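Local coordinates for protein p13 MTCP-1 (Homo sapiens, PDB 1A1X), which binds the PH domains of the kinases AKT1 and AKT2 and enhances their phosphorylation and activation, at residues Y26-V31 and G96-L101; S39-R44 and R84-Q89. All coordinates share one frame; numbering follows the deposited sequence.

Interaction 1: residues Y26-V31 and G96-L101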
# COMPACT_ATOMS: atom_id res chain seq x y z
N TYR A 26 -5.78 -12.63 -19.34
CA TYR A 26 -6.64 -11.89 -20.26
C TYR A 26 -5.87 -11.13 -21.33
O TYR A 26 -6.46 -10.35 -22.08
CB TYR A 26 -7.50 -10.89 -19.50
CG TYR A 26 -8.37 -11.52 -18.45
CD1 TYR A 26 -9.13 -12.65 -18.73
CD2 TYR A 26 -8.44 -10.97 -17.17
CE1 TYR A 26 -9.93 -13.23 -17.77
CE2 TYR A 26 -9.25 -11.55 -16.19
CZ TYR A 26 -9.99 -12.67 -16.50
OH TYR A 26 -10.78 -13.25 -15.54
N GLN A 27 -4.55 -11.33 -21.37
CA GLN A 27 -3.66 -10.66 -22.32
C GLN A 27 -3.45 -9.18 -21.99
O GLN A 27 -2.92 -8.43 -22.81
CB GLN A 27 -4.17 -10.80 -23.76
CG GLN A 27 -4.09 -12.21 -24.32
CD GLN A 27 -4.81 -12.33 -25.66
OE1 GLN A 27 -5.94 -12.85 -25.73
NE2 GLN A 27 -4.18 -11.82 -26.72
N ARG A 28 -3.87 -8.77 -20.80
CA ARG A 28 -3.68 -7.40 -20.37
C ARG A 28 -2.26 -7.23 -19.86
O ARG A 28 -1.69 -8.14 -19.26
CB ARG A 28 -4.67 -7.05 -19.26
CG ARG A 28 -6.11 -7.07 -19.70
CD ARG A 28 -7.00 -6.73 -18.55
NE ARG A 28 -6.72 -7.59 -17.41
CZ ARG A 28 -7.29 -7.47 -16.22
NH1 ARG A 28 -8.18 -6.51 -16.00
NH2 ARG A 28 -6.96 -8.31 -15.24
N THR A 29 -1.67 -6.07 -20.12
CA THR A 29 -0.31 -5.82 -19.68
C THR A 29 -0.24 -5.18 -18.29
O THR A 29 -1.12 -4.41 -17.89
CB THR A 29 0.47 -4.96 -20.69
OG1 THR A 29 -0.26 -3.77 -20.97
CG2 THR A 29 0.69 -5.73 -21.98
N TRP A 30 0.80 -5.55 -17.55
CA TRP A 30 1.05 -5.04 -16.21
C TRP A 30 2.50 -4.59 -16.20
O TRP A 30 3.36 -5.27 -16.76
CB TRP A 30 0.89 -6.16 -15.19
CG TRP A 30 -0.52 -6.57 -14.96
CD1 TRP A 30 -1.29 -7.34 -15.78
CD2 TRP A 30 -1.31 -6.28 -13.81
NE1 TRP A 30 -2.52 -7.54 -15.21
CE2 TRP A 30 -2.57 -6.90 -14.00
CE3 TRP A 30 -1.09 -5.55 -12.63
CZ2 TRP A 30 -3.60 -6.82 -13.06
CZ3 TRP A 30 -2.12 -5.47 -11.69
CH2 TRP A 30 -3.35 -6.11 -11.91
N VAL A 31 2.76 -3.42 -15.64
CA VAL A 31 4.12 -2.89 -15.56
C VAL A 31 4.62 -3.10 -14.13
O VAL A 31 3.96 -2.68 -13.16
CB VAL A 31 4.18 -1.38 -15.91
CG1 VAL A 31 5.58 -0.83 -15.70
CG2 VAL A 31 3.75 -1.16 -17.36
N GLY A 96 -7.13 5.44 -10.32
CA GLY A 96 -7.81 4.77 -11.42
C GLY A 96 -7.12 3.55 -12.01
O GLY A 96 -7.67 2.91 -12.91
N VAL A 97 -5.94 3.22 -11.50
CA VAL A 97 -5.17 2.08 -11.99
C VAL A 97 -5.09 0.98 -10.93
O VAL A 97 -4.81 1.26 -9.76
CB VAL A 97 -3.73 2.51 -12.37
CG1 VAL A 97 -2.90 1.31 -12.80
CG2 VAL A 97 -3.78 3.53 -13.47
N GLN A 98 -5.32 -0.26 -11.35
CA GLN A 98 -5.26 -1.41 -10.45
C GLN A 98 -3.79 -1.64 -10.08
O GLN A 98 -2.91 -1.67 -10.96
CB GLN A 98 -5.85 -2.65 -11.12
CG GLN A 98 -6.08 -3.80 -10.18
CD GLN A 98 -6.77 -4.97 -10.85
OE1 GLN A 98 -6.76 -6.09 -10.34
NE2 GLN A 98 -7.37 -4.72 -12.01
N GLU A 99 -3.53 -1.82 -8.79
CA GLU A 99 -2.17 -2.00 -8.32
C GLU A 99 -1.96 -3.15 -7.33
O GLU A 99 -2.72 -3.32 -6.39
CB GLU A 99 -1.66 -0.70 -7.70
CG GLU A 99 -0.32 -0.83 -7.01
CD GLU A 99 0.12 0.45 -6.35
OE1 GLU A 99 0.52 1.39 -7.06
OE2 GLU A 99 0.11 0.52 -5.11
N LEU A 100 -0.90 -3.93 -7.56
CA LEU A 100 -0.54 -5.02 -6.67
C LEU A 100 0.76 -4.62 -6.03
O LEU A 100 1.62 -4.04 -6.69
CB LEU A 100 -0.30 -6.32 -7.44
CG LEU A 100 -1.48 -7.15 -7.96
CD1 LEU A 100 -0.96 -8.24 -8.87
CD2 LEU A 100 -2.25 -7.74 -6.79
N LEU A 101 0.87 -4.84 -4.72
CA LEU A 101 2.11 -4.57 -4.01
C LEU A 101 2.56 -5.92 -3.47
O LEU A 101 1.94 -6.47 -2.55
CB LEU A 101 1.93 -3.56 -2.86
CG LEU A 101 3.28 -3.23 -2.21
CD1 LEU A 101 4.18 -2.52 -3.21
CD2 LEU A 101 3.09 -2.39 -0.95
O HOH W 1 -9.68 -6.78 -13.18
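W30 on strand 29-36 faces Q98 and L100 on strand 97-104 across the intervening strand 41-46, and the nearest CA atoms of the two segments, those of W30 and E99, are 9.0 Å apart. The strands belong to the closed antiparallel beta barrel of the TCL1 family. No direct hydrogen bond links the segments; the contact is mostly between side chains. The W30 indole is central. Its CH2 atom lies 3.8 Å from OE1 of Q98, which comes in at the ring edge, near the ring plane. The indole and amide planes are 75° apart. Q98 gets there with CG anti to its backbone N (chi1 -168°) and an extended chain beyond. NE2 of H91 is hydrogen-bonded to the same OE1, which probably helps to set the turn of the amide. L100 packs next to Q98, with its CD1 4.1 Å from CZ3 of W30, an apolar contact. At the other end of the indole, NE1 of W30 is hydrogen-bonded to OD2 of D24. OD2 of D24 also forms a salt bridge with NH2 of R28. A water bridges the polar ends: it accepts from NH1 of R28 at 3.2 Å and, weakly, from NE2 of Q98 at 3.3 Å.

Interaction 2: residues S39-R44 and R84-Q89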
# COMPACT_ATOMS: atom_id res chain seq x y z
N SER A 39 16.24 -4.81 4.01
CA SER A 39 16.16 -6.22 4.31
C SER A 39 15.37 -7.06 3.32
O SER A 39 15.43 -8.29 3.39
CB SER A 39 15.58 -6.38 5.70
OG SER A 39 16.23 -5.48 6.57
N PHE A 40 14.63 -6.43 2.42
CA PHE A 40 13.85 -7.20 1.45
C PHE A 40 13.51 -6.44 0.19
O PHE A 40 13.83 -5.26 0.04
CB PHE A 40 12.56 -7.75 2.10
CG PHE A 40 11.72 -6.69 2.73
CD1 PHE A 40 11.94 -6.31 4.04
CD2 PHE A 40 10.76 -6.02 1.99
CE1 PHE A 40 11.22 -5.26 4.62
CE2 PHE A 40 10.03 -4.98 2.55
CZ PHE A 40 10.26 -4.60 3.87
N LEU A 41 12.81 -7.13 -0.71
CA LEU A 41 12.42 -6.56 -1.98
C LEU A 41 10.92 -6.60 -2.21
O LEU A 41 10.25 -7.57 -1.85
CB LEU A 41 13.16 -7.31 -3.08
CG LEU A 41 13.00 -6.80 -4.51
CD1 LEU A 41 14.36 -6.78 -5.19
CD2 LEU A 41 12.01 -7.66 -5.26
N ARG A 42 10.41 -5.52 -2.76
CA ARG A 42 8.99 -5.39 -3.10
C ARG A 42 8.88 -5.06 -4.58
O ARG A 42 9.79 -4.49 -5.18
CB ARG A 42 8.33 -4.26 -2.30
CG ARG A 42 8.05 -4.56 -0.82
CD ARG A 42 6.91 -3.69 -0.28
NE ARG A 42 6.80 -3.74 1.18
CZ ARG A 42 7.30 -2.83 2.01
NH1 ARG A 42 7.95 -1.77 1.54
NH2 ARG A 42 7.17 -2.98 3.32
N ALA A 43 7.77 -5.47 -5.19
CA ALA A 43 7.51 -5.17 -6.58
C ALA A 43 6.13 -4.52 -6.61
O ALA A 43 5.21 -5.02 -5.99
CB ALA A 43 7.51 -6.44 -7.42
N ARG A 44 6.03 -3.37 -7.24
CA ARG A 44 4.76 -2.67 -7.35
C ARG A 44 4.35 -2.92 -8.80
O ARG A 44 5.08 -2.58 -9.73
CB ARG A 44 4.93 -1.18 -7.06
CG ARG A 44 3.62 -0.42 -6.94
CD ARG A 44 3.79 0.78 -6.02
NE ARG A 44 4.85 1.66 -6.48
CZ ARG A 44 4.70 2.61 -7.39
NH1 ARG A 44 3.52 2.82 -7.96
NH2 ARG A 44 5.73 3.37 -7.73
N ARG A 84 9.71 -19.41 -5.23
CA ARG A 84 9.69 -18.43 -4.16
C ARG A 84 8.29 -17.84 -4.03
O ARG A 84 7.55 -17.79 -5.01
CB ARG A 84 10.69 -17.32 -4.43
CG ARG A 84 12.09 -17.83 -4.57
CD ARG A 84 13.01 -16.73 -5.01
NE ARG A 84 14.37 -17.22 -5.26
CZ ARG A 84 15.15 -16.78 -6.24
NH1 ARG A 84 14.70 -15.85 -7.07
NH2 ARG A 84 16.37 -17.28 -6.39
N LEU A 85 7.93 -17.42 -2.82
CA LEU A 85 6.62 -16.84 -2.54
C LEU A 85 6.68 -15.34 -2.38
O LEU A 85 7.62 -14.80 -1.80
CB LEU A 85 6.02 -17.46 -1.27
CG LEU A 85 5.09 -18.66 -1.42
CD1 LEU A 85 5.65 -19.66 -2.40
CD2 LEU A 85 4.87 -19.30 -0.07
N TRP A 86 5.68 -14.67 -2.93
CA TRP A 86 5.56 -13.22 -2.87
C TRP A 86 4.23 -12.91 -2.22
O TRP A 86 3.18 -13.30 -2.71
CB TRP A 86 5.58 -12.62 -4.28
CG TRP A 86 6.87 -12.82 -5.01
CD1 TRP A 86 7.37 -14.01 -5.48
CD2 TRP A 86 7.82 -11.81 -5.38
NE1 TRP A 86 8.56 -13.80 -6.12
CE2 TRP A 86 8.87 -12.46 -6.08
CE3 TRP A 86 7.89 -10.43 -5.20
CZ2 TRP A 86 9.97 -11.77 -6.59
CZ3 TRP A 86 8.98 -9.74 -5.71
CH2 TRP A 86 10.01 -10.41 -6.40
N GLN A 87 4.28 -12.21 -1.09
CA GLN A 87 3.08 -11.85 -0.35
C GLN A 87 2.36 -10.67 -0.99
O GLN A 87 3.00 -9.68 -1.34
CB GLN A 87 3.46 -11.48 1.09
CG GLN A 87 2.28 -11.12 1.99
CD GLN A 87 1.38 -12.32 2.26
OE1 GLN A 87 1.84 -13.34 2.79
NE2 GLN A 87 0.10 -12.20 1.91
N ILE A 88 1.05 -10.77 -1.18
CA ILE A 88 0.31 -9.64 -1.73
C ILE A 88 0.04 -8.75 -0.51
O ILE A 88 -0.73 -9.12 0.36
CB ILE A 88 -1.04 -10.05 -2.36
CG1 ILE A 88 -0.82 -10.91 -3.61
CG2 ILE A 88 -1.85 -8.81 -2.74
CD1 ILE A 88 -2.10 -11.54 -4.16
N GLN A 89 0.75 -7.63 -0.40
CA GLN A 89 0.57 -6.72 0.73
C GLN A 89 -0.65 -5.83 0.54
O GLN A 89 -1.29 -5.42 1.51
CB GLN A 89 1.84 -5.93 1.00
CG GLN A 89 3.01 -6.83 1.27
CD GLN A 89 4.13 -6.11 1.97
OE1 GLN A 89 4.88 -5.38 1.34
NE2 GLN A 89 4.23 -6.29 3.27
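W86, Q89 and R42 bury the most surface where strand 41-46 meets strand 85-94. The two strand segments cross at -59°, with axes 8.8 Å apart at closest approach, and strand 97-104 lies between them in the sheet. The W86 indole is the apolar half of the contact. CD2 of L41 packs at 3.6 Å from its CH2 atom, and CB of A43 lies 4.0 Å from its CZ3. D80 hydrogen-bonds NE1 of W86, and W70 meets the indole edge-to-face. The polar half is R42 with Q89. CB of R42 points away from segment 84-89. Its CG is anti to the carbonyl carbon (chi1 -75°), and the chain runs extended from CG to NE, which brings NE to the amide. NE of R42 donates to OE1 of Q89 at 2.5 Å. This bond is bent, 138° at the hydrogen, and its shortness makes the exact length doubtful. The donor lies in the carbonyl plane of Q89, and the amide and guanidinium planes are nearly coplanar. CE2 of F40 sits over the centre of one guanidinium face, 3.5 Å above it. NH2 of R42 forms a salt bridge with OE2 of E5 of the second subunit, and the same oxygen accepts from NE2 of Q89. With an alanine at R42, OE1 of Q89 would probably lose its donor and E5 of the second subunit its charged mate. W86, L41 and A43 pack on the inner side of the closed antiparallel barrel; R42 and Q89 lie on its outer side, where the second subunit sits.

Both contacts join strands that are second neighbours in the same barrel. Strand 41-46 separates the partners of interaction 1 and is itself a partner in interaction 2, where strand 97-104 is the separator. They lie on opposite sides of the chain's centre, about 16 Å apart between centres. Interaction 2 is the more buried. Interaction 1 is partly buried and includes a water between its polar ends, whereas interaction 2 has a direct side-chain hydrogen bond. Both use a buried tryptophan whose indole nitrogen is bonded to an aspartate. They touch where O of L101 probably accepts from N of Q89, at 2.7 Å. Both also meet the second subunit: segment 96-101 reaches it by packing of L101, interaction 2 through R42 and Q89 themselves.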